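Local coordinates for protein pollen receptor-like kinase 3 (Arabidopsis thaliana, PDB 5WLS) that is a receptor-like kinase of pollen, with a leucine-rich repeat ectodomain resembling the SERK co-receptors, and probably takes part in signalling at the cell surface, at residues 47-52 with 72-77; 95-100 with 118-123; 55-60 with 81-86; 4-9 with 21-26. One frame throughout, in Å; residues are numbered along the deposited sequence.

From the N terminus, contact 4 comes first: it closes the short loop between helix 3-9 and residues 21-26 and so folds the N-terminal cap upon itself. Contact 1 then joins the loop after strand 42-47 to the one after strand 70-72. Contact 3 crosses it, since 55-60 leaves from within the span that contact 1 closes and 81-86 lies beyond it; Ile57 and Leu73 pack where the two meet. Contact 2 follows in series and repeats the arrangement of contact 1 farther along the solenoid. Contacts 1 and 2 touch each other and share one glycan, while Val48 and Leu51 of contact 1 pack on Trp21 and Arg9 of contact 4.

Contact 1: 47-52 with 72-77; sequences HVTRLG and RLDNNL. With NAG (2-acetamido-2-deoxy-beta-D-glucopyranose), chain C.
Leu51 N donates to the side-chain oxygen of Asn76: N and OD1 are 2.9 Å apart, the angle at hydrogen is 146°, and the donor is tilted from the carbonyl plane. The same OD1 also accepts from Leu53 N, while Asn76 ND2 turns back along its own chain to Leu73 O, so both ends of the amide are engaged. At the strand end Val48 N meets Arg72 O at 3.2 Å, beside the parallel bridge of His47 with Arg72. Arg50 N makes only weak bonds, to Asn75 O and Asp74 O.

This is one rung of a leucine-rich repeat solenoid, and Asn76 is the repeat asparagine whose amide ties its loop to the turn before it, as in the asparagine ladder of the family. Around it, Arg72 NE forms a salt bridge with Asp74 OD2 at 2.9 Å, and Asp74 OD1 takes the N-H of Ser97. The aliphatic part of Arg72 is laid over the histidine, its CD 3.4 Å from the centroid of the His47 ring; His47 can lie alongside because its CG is anti to the backbone N (chi1 -176°), and its ND1 is bonded to Tyr36 OH. Farther on, the Arg50 guanidinium stacks on the Asn75 amide with the planes 13° apart. Asn75 ND2 in turn donates to the glycan, 2.9 Å from O7 of the N-acetylglucosamine. Towards the interior Val48 CG2 touches Leu73 CD2 at 3.4 Å; on the side of His47 and Arg72, Thr49 CG2 rests 3.6 Å from Asp74 CB.

Contact 2: 95-100 with 118-123; sequences LLSNNS and RVFLDN. With NAG (2-acetamido-2-deoxy-beta-D-glucopyranose), chain C.
Leu96 N and Phe120 O, 2.9 Å apart and nearly straight (166° at hydrogen), continue the parallel pairing of Leu95 with Phe120. Farther along, Asn98 N gives its hydrogen to Asp122 O at 3.1 Å. Between them the Ser97 hydroxyl donates to the syn lone pair of Asp122 OD1; OG and OD1 stand 2.5 Å apart, a short value to be read with caution. Asp122 has its CG between the backbone N and the carbonyl carbon (chi1 52°), which turns the carboxylate back toward Ser97. Replacing Asp122 by an alanine removes that acceptor, and the Ser97 hydroxyl would probably lose its mate and be able to turn.

The other polar groups look to adjoining turns. Ser97 N is taken by Asp74 OD1 and Leu96 O by Asn124 ND2. Asn99 ND2 bonds Leu73 O, and only weakly Leu96 O, while its OD1 accepts from Leu78 N. Asn98 ND2 carries the glycan, 1.4 Å from C1 of the N-acetylglucosamine, whose C8 packs 3.5 Å from Ser97 CB.

Packing fills in the rest: Leu95 CD2 sits over a face of the Arg118 guanidinium, 3.4 Å from NH2, and in apolar contacts Leu95 CD1 approaches Phe120 CD2 at 3.8 Å and Leu96 CD1 meets Leu121 CD2. Backbone pairing that gives way to loops held by side-chain amides and carboxylates, with inward leucines, is the pattern of adjacent leucine-rich repeats, here with an N-glycosylated Asn-Asn-Ser sequon.

Contact 3: 55-60 with 81-86; sequences GTINIE and PLPPFF. With NAG (2-acetamido-2-deoxy-beta-D-glucopyranose), chain E.
The chains approach most closely at Ile57 and Pro83, whose CA atoms are 6.7 Å apart, and at Ile59 and Phe85, a spacing wider than that of a beta ladder, and no hydrogen bond joins them. Residues 81-86 bend instead on their own account, with Pro84 at the centre of an inverse gamma turn.

The side chains carry the contact. Ile59 has CG1 anti to its carbonyl carbon (chi1 -83°), and an extended chi2 sends CD1 into the bend. There the methyl touches Pro83 CB at 3.6 Å and Pro84 CD at 3.7 Å, and it covers a face of the next residue, 4.0 Å from the centroid of the Phe85 ring and 16° off its normal. Ile57 comes to the same ring from another direction: its CD1 is at the edge, 3.9 Å from Phe85 CZ, and its CB rests on Pro83 CG. One ring thus receives an isoleucine methyl over its face and another at its rim.

Ile57 and Pro83 occupy stretches that follow the Ser-Gly of successive plant-type leucine-rich repeats. Ile59 lies by the short helix 59-63, Ile57 also packs on Leu73 and Leu78, and Phe85 and Leu82 reach Leu96, just past strand 93-95.

Contact 4: 4-9 with 21-26; sequences LVRFKR and WRTGTD
Over one face of the Trp21 indole lies the side chain of Arg9, with NE 3.3 Å above the ring plane and offset toward the rim. Its CZ is 4.2 Å from the centroid of the six-membered ring and 13° off the normal, a cation-pi contact. The guanidinium does not lie flat on the indole: the two planes are 59° apart, and Trp21 CE3 meets the edge of the guanidinium. Bends at chi2 and chi3 fold the arginine back over the ring, and NH1 is held by Asp17 O. Val5 CG1 comes in obliquely, 3.3 Å from Trp21 CE3, and the Trp32 ring stacks with the indole as well. Trp21 NE1 donates to Phe33 O, which fixes how the ring is turned. With a leucine in place of Trp21, Arg9 would probably lose the aromatic surface under its charge and Phe33 O the donor that pairs with it.

Nearer the surface, Arg6 lies against the chain with CG 3.7 Å from Trp21 O and CD 3.3 Å from Thr23 OG1. That loop then makes a type I turn from Arg22 to Thr25, in which Thr25 N and OG1 both donate to Arg22 O from the same face.

A short helix packed on a buried tryptophan, ahead of the Cys28-Cys37 disulfide, is consistent with the N-terminal cap that closes the end of plant leucine-rich repeat ectodomains.

Contact 1: 47-52 with 72-77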
# COMPACT_ATOMS: atom_id res chain seq x y z
N HIS A 47 -9.66 4.24 -8.25
CA HIS A 47 -8.83 5.43 -8.05
C HIS A 47 -9.73 6.55 -7.53
O HIS A 47 -10.22 7.38 -8.31
CB HIS A 47 -8.13 5.81 -9.36
CG HIS A 47 -7.19 6.96 -9.24
ND1 HIS A 47 -6.40 7.39 -10.29
CD2 HIS A 47 -6.91 7.80 -8.21
CE1 HIS A 47 -5.67 8.42 -9.91
NE2 HIS A 47 -5.97 8.69 -8.65
N VAL A 48 -9.95 6.60 -6.22
CA VAL A 48 -10.76 7.64 -5.60
C VAL A 48 -9.95 8.29 -4.48
O VAL A 48 -9.45 7.60 -3.58
CB VAL A 48 -12.11 7.10 -5.08
CG1 VAL A 48 -13.01 6.74 -6.24
CG2 VAL A 48 -11.91 5.89 -4.19
N THR A 49 -9.80 9.61 -4.56
CA THR A 49 -8.92 10.35 -3.65
C THR A 49 -9.60 11.64 -3.23
O THR A 49 -10.41 12.21 -3.97
CB THR A 49 -7.57 10.67 -4.31
OG1 THR A 49 -7.78 11.40 -5.52
CG2 THR A 49 -6.79 9.40 -4.60
N ARG A 50 -9.25 12.11 -2.03
CA ARG A 50 -9.69 13.40 -1.51
C ARG A 50 -11.21 13.49 -1.44
O ARG A 50 -11.81 14.50 -1.80
CB ARG A 50 -9.13 14.56 -2.34
CG ARG A 50 -7.62 14.50 -2.56
CD ARG A 50 -7.10 15.80 -3.13
NE ARG A 50 -5.73 15.68 -3.59
CZ ARG A 50 -4.65 15.95 -2.86
NH1 ARG A 50 -4.78 16.38 -1.61
NH2 ARG A 50 -3.44 15.81 -3.38
N LEU A 51 -11.85 12.42 -0.98
CA LEU A 51 -13.28 12.41 -0.75
C LEU A 51 -13.62 12.32 0.73
O LEU A 51 -14.80 12.20 1.08
CB LEU A 51 -13.95 11.27 -1.51
CG LEU A 51 -13.98 11.34 -3.04
CD1 LEU A 51 -14.59 10.07 -3.60
CD2 LEU A 51 -14.74 12.56 -3.54
N GLY A 52 -12.62 12.37 1.60
CA GLY A 52 -12.88 12.25 3.02
C GLY A 52 -13.46 10.91 3.40
O GLY A 52 -14.27 10.84 4.33
N ARG A 72 -6.04 2.69 -5.35
CA ARG A 72 -5.40 3.95 -4.99
C ARG A 72 -6.44 4.80 -4.26
O ARG A 72 -7.35 5.36 -4.88
CB ARG A 72 -4.84 4.66 -6.22
CG ARG A 72 -4.53 6.14 -6.01
CD ARG A 72 -3.88 6.76 -7.24
NE ARG A 72 -2.94 7.82 -6.89
CZ ARG A 72 -2.08 8.37 -7.74
NH1 ARG A 72 -2.05 7.96 -9.00
NH2 ARG A 72 -1.27 9.33 -7.34
N LEU A 73 -6.29 4.90 -2.94
CA LEU A 73 -7.22 5.59 -2.07
C LEU A 73 -6.52 6.73 -1.34
O LEU A 73 -6.74 6.96 -0.15
CB LEU A 73 -7.85 4.62 -1.07
CG LEU A 73 -8.55 3.41 -1.69
CD1 LEU A 73 -8.88 2.38 -0.65
CD2 LEU A 73 -9.81 3.86 -2.38
N ASP A 74 -5.68 7.47 -2.06
CA ASP A 74 -4.82 8.47 -1.44
C ASP A 74 -5.62 9.61 -0.82
O ASP A 74 -6.71 9.97 -1.27
CB ASP A 74 -3.85 9.04 -2.47
CG ASP A 74 -2.86 8.01 -2.97
OD1 ASP A 74 -2.56 7.05 -2.22
OD2 ASP A 74 -2.36 8.15 -4.11
N ASN A 75 -5.07 10.16 0.26
CA ASN A 75 -5.57 11.37 0.92
C ASN A 75 -7.06 11.29 1.24
O ASN A 75 -7.90 12.01 0.69
CB ASN A 75 -5.23 12.64 0.10
CG ASN A 75 -3.76 12.74 -0.21
OD1 ASN A 75 -2.94 12.94 0.68
ND2 ASN A 75 -3.41 12.63 -1.49
N ASN A 76 -7.39 10.38 2.16
CA ASN A 76 -8.73 10.31 2.73
C ASN A 76 -8.55 10.24 4.24
O ASN A 76 -7.53 10.68 4.80
CB ASN A 76 -9.50 9.11 2.16
CG ASN A 76 -10.00 9.35 0.75
OD1 ASN A 76 -10.98 10.07 0.54
ND2 ASN A 76 -9.34 8.73 -0.22
N LEU A 77 -9.55 9.69 4.92
CA LEU A 77 -9.55 9.63 6.38
C LEU A 77 -9.76 8.21 6.86
O LEU A 77 -10.35 7.99 7.92
CB LEU A 77 -10.62 10.56 6.96
CG LEU A 77 -10.59 12.00 6.47
CD1 LEU A 77 -11.80 12.76 6.98
CD2 LEU A 77 -9.31 12.68 6.92
C1 NAG C . 0.85 13.56 1.73
C2 NAG C . 0.85 13.82 0.24
C3 NAG C . 1.95 14.82 -0.13
C4 NAG C . 1.76 16.14 0.59
C5 NAG C . 1.58 15.87 2.11
C6 NAG C . 1.03 17.07 2.86
C7 NAG C . 0.33 12.31 -1.62
C8 NAG C . 0.62 11.05 -2.30
N2 NAG C . 1.05 12.59 -0.53
O3 NAG C . 1.99 14.96 -1.56
O4 NAG C . 2.98 16.89 0.48
O5 NAG C . 0.70 14.77 2.43
O6 NAG C . 0.07 17.82 2.11
O7 NAG C . -0.56 13.09 -2.03

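Contact 2: 95-100 with 118-123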
# COMPACT_ATOMS: atom_id res chain seq x y z
N LEU A 95 -1.93 1.70 -3.15
CA LEU A 95 -1.59 3.08 -2.87
C LEU A 95 -2.58 3.63 -1.86
O LEU A 95 -3.75 3.87 -2.18
CB LEU A 95 -1.59 3.92 -4.15
CG LEU A 95 -0.25 4.04 -4.88
CD1 LEU A 95 0.35 2.67 -5.21
CD2 LEU A 95 -0.43 4.86 -6.15
N LEU A 96 -2.11 3.84 -0.63
CA LEU A 96 -2.94 4.35 0.46
C LEU A 96 -2.29 5.57 1.12
O LEU A 96 -2.40 5.73 2.32
CB LEU A 96 -3.20 3.25 1.50
CG LEU A 96 -3.88 1.97 0.99
CD1 LEU A 96 -3.92 0.91 2.07
CD2 LEU A 96 -5.29 2.28 0.49
N SER A 97 -1.61 6.42 0.36
CA SER A 97 -0.92 7.61 0.86
C SER A 97 -1.82 8.53 1.69
O SER A 97 -3.04 8.64 1.46
CB SER A 97 -0.35 8.40 -0.31
OG SER A 97 0.83 7.82 -0.83
N ASN A 98 -1.22 9.08 2.73
CA ASN A 98 -1.84 10.04 3.64
C ASN A 98 -3.27 9.57 4.06
O ASN A 98 -4.30 10.13 3.67
CB ASN A 98 -1.98 11.44 3.00
CG ASN A 98 -0.90 11.83 2.11
OD1 ASN A 98 -0.82 11.24 1.09
ND2 ASN A 98 -0.25 12.91 2.39
N ASN A 99 -3.34 8.42 4.74
CA ASN A 99 -4.58 8.00 5.40
C ASN A 99 -4.23 7.86 6.87
O ASN A 99 -3.15 8.26 7.30
CB ASN A 99 -5.16 6.71 4.80
CG ASN A 99 -6.04 6.94 3.56
OD1 ASN A 99 -7.14 7.51 3.64
ND2 ASN A 99 -5.52 6.55 2.41
N SER A 100 -5.16 7.33 7.67
CA SER A 100 -4.91 7.25 9.11
C SER A 100 -4.99 5.81 9.62
O SER A 100 -5.43 5.54 10.74
CB SER A 100 -5.86 8.14 9.90
OG SER A 100 -5.63 9.51 9.58
N ARG A 118 3.96 -2.34 -6.29
CA ARG A 118 3.97 -1.04 -5.65
C ARG A 118 3.14 -1.04 -4.39
O ARG A 118 1.98 -1.46 -4.40
CB ARG A 118 3.48 0.04 -6.60
CG ARG A 118 4.32 0.61 -7.74
CD ARG A 118 3.09 1.29 -8.29
NE ARG A 118 3.05 2.65 -7.79
CZ ARG A 118 2.61 3.73 -8.40
NH1 ARG A 118 2.06 3.70 -9.60
NH2 ARG A 118 2.62 4.87 -7.71
N VAL A 119 3.75 -0.59 -3.29
CA VAL A 119 3.10 -0.47 -1.98
C VAL A 119 3.46 0.90 -1.41
O VAL A 119 4.61 1.13 -1.01
CB VAL A 119 3.55 -1.59 -1.03
CG1 VAL A 119 2.96 -1.35 0.35
CG2 VAL A 119 3.14 -2.95 -1.57
N PHE A 120 2.49 1.80 -1.38
CA PHE A 120 2.65 3.13 -0.80
C PHE A 120 1.76 3.19 0.44
O PHE A 120 0.53 3.24 0.33
CB PHE A 120 2.28 4.23 -1.80
CG PHE A 120 3.24 4.36 -2.96
CD1 PHE A 120 3.63 5.61 -3.41
CD2 PHE A 120 3.72 3.24 -3.62
CE1 PHE A 120 4.50 5.73 -4.49
CE2 PHE A 120 4.59 3.36 -4.69
CZ PHE A 120 4.98 4.61 -5.12
N LEU A 121 2.38 3.19 1.62
CA LEU A 121 1.67 3.29 2.89
C LEU A 121 2.09 4.53 3.67
O LEU A 121 1.85 4.61 4.88
CB LEU A 121 1.88 2.03 3.73
CG LEU A 121 1.47 0.71 3.09
CD1 LEU A 121 1.68 -0.46 4.05
CD2 LEU A 121 0.03 0.77 2.60
N ASP A 122 2.72 5.49 2.99
CA ASP A 122 3.33 6.61 3.67
C ASP A 122 2.30 7.46 4.41
O ASP A 122 1.15 7.59 3.99
CB ASP A 122 4.08 7.49 2.67
CG ASP A 122 3.22 7.90 1.49
OD1 ASP A 122 2.44 7.06 0.99
OD2 ASP A 122 3.30 9.07 1.07
N ASN A 123 2.74 8.03 5.54
CA ASN A 123 2.00 9.05 6.28
C ASN A 123 0.67 8.53 6.81
O ASN A 123 -0.32 9.27 6.89
CB ASN A 123 1.80 10.30 5.43
CG ASN A 123 3.11 10.98 5.10
OD1 ASN A 123 3.89 11.31 5.99
ND2 ASN A 123 3.37 11.19 3.81
C1 NAG C . 0.85 13.56 1.73
C2 NAG C . 0.85 13.82 0.24
C3 NAG C . 1.95 14.82 -0.13
C4 NAG C . 1.76 16.14 0.59
C5 NAG C . 1.58 15.87 2.11
C6 NAG C . 1.03 17.07 2.86
C7 NAG C . 0.33 12.31 -1.62
C8 NAG C . 0.62 11.05 -2.30
N2 NAG C . 1.05 12.59 -0.53
O3 NAG C . 1.99 14.96 -1.56
O4 NAG C . 2.98 16.89 0.48
O5 NAG C . 0.70 14.77 2.43
O6 NAG C . 0.07 17.82 2.11
O7 NAG C . -0.56 13.09 -2.03

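Contact 3: 55-60 with 81-86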
# COMPACT_ATOMS: atom_id res chain seq x y z
N GLY A 55 -15.03 5.75 6.43
CA GLY A 55 -15.59 4.48 6.84
C GLY A 55 -14.57 3.36 6.83
O GLY A 55 -13.38 3.57 7.09
N THR A 56 -15.05 2.16 6.54
CA THR A 56 -14.27 0.94 6.60
C THR A 56 -14.31 0.25 5.24
O THR A 56 -15.36 0.16 4.62
CB THR A 56 -14.81 0.01 7.69
OG1 THR A 56 -14.48 0.54 8.98
CG2 THR A 56 -14.20 -1.38 7.56
N ILE A 57 -13.16 -0.22 4.78
CA ILE A 57 -13.11 -1.02 3.57
C ILE A 57 -13.54 -2.44 3.90
O ILE A 57 -13.05 -3.04 4.86
CB ILE A 57 -11.70 -0.99 2.95
CG1 ILE A 57 -11.40 0.40 2.39
CG2 ILE A 57 -11.56 -2.05 1.88
CD1 ILE A 57 -9.94 0.62 2.15
N ASN A 58 -14.47 -2.97 3.11
CA ASN A 58 -14.89 -4.37 3.22
C ASN A 58 -14.34 -5.09 2.00
O ASN A 58 -14.88 -4.99 0.90
CB ASN A 58 -16.41 -4.49 3.31
CG ASN A 58 -16.85 -5.87 3.74
OD1 ASN A 58 -16.04 -6.78 3.88
ND2 ASN A 58 -18.15 -6.04 3.96
N ILE A 59 -13.25 -5.83 2.21
CA ILE A 59 -12.50 -6.41 1.10
C ILE A 59 -13.24 -7.58 0.45
O ILE A 59 -12.96 -7.92 -0.70
CB ILE A 59 -11.09 -6.77 1.62
CG1 ILE A 59 -10.22 -5.51 1.56
CG2 ILE A 59 -10.44 -7.90 0.83
CD1 ILE A 59 -8.86 -5.69 2.13
N GLU A 60 -14.23 -8.16 1.14
CA GLU A 60 -15.04 -9.19 0.49
C GLU A 60 -15.79 -8.63 -0.71
O GLU A 60 -16.03 -9.34 -1.69
CB GLU A 60 -16.02 -9.81 1.49
CG GLU A 60 -15.36 -10.53 2.66
CD GLU A 60 -14.58 -11.76 2.22
OE1 GLU A 60 -14.96 -12.39 1.21
OE2 GLU A 60 -13.58 -12.10 2.89
N PRO A 81 -7.29 -0.76 11.64
CA PRO A 81 -6.19 -1.62 11.17
C PRO A 81 -6.18 -1.73 9.65
O PRO A 81 -7.17 -1.46 8.97
CB PRO A 81 -6.50 -2.98 11.82
CG PRO A 81 -7.98 -2.96 12.02
CD PRO A 81 -8.35 -1.53 12.30
N LEU A 82 -5.04 -2.13 9.13
CA LEU A 82 -4.90 -2.23 7.68
C LEU A 82 -5.76 -3.38 7.18
O LEU A 82 -5.57 -4.52 7.64
CB LEU A 82 -3.44 -2.44 7.29
CG LEU A 82 -3.17 -2.46 5.79
CD1 LEU A 82 -3.34 -1.06 5.22
CD2 LEU A 82 -1.76 -2.96 5.51
N PRO A 83 -6.70 -3.14 6.28
CA PRO A 83 -7.62 -4.20 5.86
C PRO A 83 -6.87 -5.30 5.13
O PRO A 83 -5.79 -5.06 4.56
CB PRO A 83 -8.59 -3.46 4.93
CG PRO A 83 -8.47 -2.02 5.30
CD PRO A 83 -7.03 -1.85 5.67
N PRO A 84 -7.40 -6.51 5.14
CA PRO A 84 -6.62 -7.65 4.63
C PRO A 84 -6.48 -7.66 3.12
O PRO A 84 -7.10 -8.49 2.44
CB PRO A 84 -7.44 -8.85 5.12
CG PRO A 84 -8.84 -8.34 5.16
CD PRO A 84 -8.74 -6.91 5.59
N PHE A 85 -5.67 -6.75 2.58
CA PHE A 85 -5.54 -6.66 1.13
C PHE A 85 -4.91 -7.90 0.51
O PHE A 85 -4.98 -8.07 -0.71
CB PHE A 85 -4.74 -5.42 0.75
CG PHE A 85 -5.50 -4.13 0.92
CD1 PHE A 85 -5.34 -3.36 2.06
CD2 PHE A 85 -6.40 -3.71 -0.05
CE1 PHE A 85 -6.04 -2.19 2.22
CE2 PHE A 85 -7.11 -2.54 0.11
CZ PHE A 85 -6.93 -1.77 1.25
N PHE A 86 -4.31 -8.78 1.32
CA PHE A 86 -3.75 -10.03 0.81
C PHE A 86 -4.82 -10.99 0.29
O PHE A 86 -4.47 -11.99 -0.33
CB PHE A 86 -2.93 -10.72 1.90
CG PHE A 86 -3.67 -10.91 3.19
CD1 PHE A 86 -3.54 -9.98 4.21
CD2 PHE A 86 -4.47 -12.02 3.40
CE1 PHE A 86 -4.21 -10.15 5.41
CE2 PHE A 86 -5.15 -12.19 4.59
CZ PHE A 86 -5.02 -11.26 5.60
C1 NAG E . -20.48 5.37 9.07
C2 NAG E . -19.88 5.09 10.45
C3 NAG E . -20.99 4.66 11.41
C4 NAG E . -22.08 5.73 11.45
C5 NAG E . -22.58 6.04 10.03
C6 NAG E . -23.54 7.21 10.00
C7 NAG E . -17.54 4.39 10.30
C8 NAG E . -16.59 3.23 10.24
N2 NAG E . -18.84 4.08 10.38
O3 NAG E . -20.44 4.46 12.71
O4 NAG E . -23.17 5.27 12.24
O5 NAG E . -21.47 6.40 9.18
O6 NAG E . -23.34 8.01 8.84
O7 NAG E . -17.15 5.55 10.28

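Contact 4: 4-9 with 21-26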
# COMPACT_ATOMS: atom_id res chain seq x y z
N LEU A 4 -21.28 -4.73 -6.25
CA LEU A 4 -20.20 -4.86 -5.29
C LEU A 4 -19.42 -3.56 -5.16
O LEU A 4 -19.01 -3.18 -4.05
CB LEU A 4 -19.28 -6.00 -5.71
CG LEU A 4 -18.56 -5.81 -7.05
CD1 LEU A 4 -17.67 -6.93 -7.23
CD2 LEU A 4 -19.42 -5.70 -8.27
N VAL A 5 -19.17 -2.91 -6.29
CA VAL A 5 -18.59 -1.58 -6.31
C VAL A 5 -19.47 -0.60 -5.55
O VAL A 5 -18.97 0.30 -4.85
CB VAL A 5 -18.36 -1.16 -7.78
CG1 VAL A 5 -17.81 0.22 -7.86
CG2 VAL A 5 -17.39 -2.14 -8.42
N ARG A 6 -20.80 -0.76 -5.62
CA ARG A 6 -21.58 0.19 -4.82
C ARG A 6 -21.89 -0.34 -3.43
O ARG A 6 -22.35 0.43 -2.58
CB ARG A 6 -22.87 0.59 -5.54
CG ARG A 6 -23.46 1.87 -4.94
CD ARG A 6 -24.94 1.84 -4.67
NE ARG A 6 -25.50 3.18 -4.56
CZ ARG A 6 -26.63 3.47 -3.92
NH1 ARG A 6 -27.32 2.51 -3.33
NH2 ARG A 6 -27.07 4.72 -3.87
N PHE A 7 -21.59 -1.61 -3.14
CA PHE A 7 -21.37 -2.02 -1.76
C PHE A 7 -20.22 -1.23 -1.18
O PHE A 7 -20.32 -0.68 -0.08
CB PHE A 7 -21.04 -3.52 -1.65
CG PHE A 7 -22.16 -4.46 -2.01
CD1 PHE A 7 -23.46 -4.02 -2.16
CD2 PHE A 7 -21.88 -5.81 -2.18
CE1 PHE A 7 -24.46 -4.92 -2.50
CE2 PHE A 7 -22.88 -6.71 -2.50
CZ PHE A 7 -24.17 -6.26 -2.66
N LYS A 8 -19.12 -1.15 -1.93
CA LYS A 8 -17.92 -0.51 -1.43
C LYS A 8 -18.11 0.99 -1.29
O LYS A 8 -17.59 1.61 -0.35
CB LYS A 8 -16.75 -0.83 -2.36
CG LYS A 8 -15.39 -0.50 -1.79
CD LYS A 8 -14.88 0.81 -2.36
CE LYS A 8 -13.48 1.10 -1.88
NZ LYS A 8 -13.00 2.41 -2.39
N ARG A 9 -18.85 1.61 -2.22
CA ARG A 9 -19.13 3.03 -2.08
C ARG A 9 -19.98 3.34 -0.85
O ARG A 9 -19.84 4.42 -0.26
CB ARG A 9 -19.85 3.54 -3.33
CG ARG A 9 -20.33 4.95 -3.21
CD ARG A 9 -20.11 5.71 -4.49
NE ARG A 9 -18.70 5.94 -4.80
CZ ARG A 9 -18.12 7.13 -4.77
NH1 ARG A 9 -18.80 8.18 -4.36
NH2 ARG A 9 -16.84 7.26 -5.09
N TRP A 21 -21.99 6.30 -9.17
CA TRP A 21 -21.78 4.86 -9.29
C TRP A 21 -23.14 4.17 -9.22
O TRP A 21 -23.46 3.40 -8.31
CB TRP A 21 -20.84 4.37 -8.19
CG TRP A 21 -19.39 4.77 -8.38
CD1 TRP A 21 -18.91 5.69 -9.27
CD2 TRP A 21 -18.25 4.24 -7.70
NE1 TRP A 21 -17.54 5.77 -9.17
CE2 TRP A 21 -17.11 4.89 -8.21
CE3 TRP A 21 -18.08 3.29 -6.69
CZ2 TRP A 21 -15.82 4.62 -7.76
CZ3 TRP A 21 -16.79 3.01 -6.24
CH2 TRP A 21 -15.68 3.67 -6.78
N ARG A 22 -23.95 4.49 -10.23
CA ARG A 22 -25.34 4.06 -10.27
C ARG A 22 -25.42 2.54 -10.37
O ARG A 22 -24.76 1.93 -11.21
CB ARG A 22 -26.06 4.72 -11.44
N THR A 23 -26.26 1.95 -9.51
CA THR A 23 -26.30 0.50 -9.36
C THR A 23 -26.80 -0.22 -10.61
O THR A 23 -26.56 -1.42 -10.75
CB THR A 23 -27.20 0.15 -8.17
OG1 THR A 23 -26.99 1.10 -7.12
CG2 THR A 23 -26.87 -1.25 -7.64
N GLY A 24 -27.47 0.48 -11.52
CA GLY A 24 -27.98 -0.18 -12.71
C GLY A 24 -27.26 0.18 -13.99
O GLY A 24 -27.83 0.05 -15.08
N THR A 25 -26.00 0.61 -13.89
CA THR A 25 -25.22 1.02 -15.04
C THR A 25 -23.86 0.33 -15.01
O THR A 25 -23.33 0.01 -13.95
CB THR A 25 -25.03 2.54 -15.10
OG1 THR A 25 -24.26 2.97 -13.97
CG2 THR A 25 -26.37 3.25 -15.10
N ASP A 26 -23.29 0.12 -16.20
CA ASP A 26 -22.02 -0.59 -16.33
C ASP A 26 -20.87 0.34 -15.94
O ASP A 26 -20.80 1.47 -16.44
CB ASP A 26 -21.84 -1.09 -17.76
CG ASP A 26 -20.41 -1.50 -18.05
OD1 ASP A 26 -19.95 -2.51 -17.48
OD2 ASP A 26 -19.75 -0.81 -18.85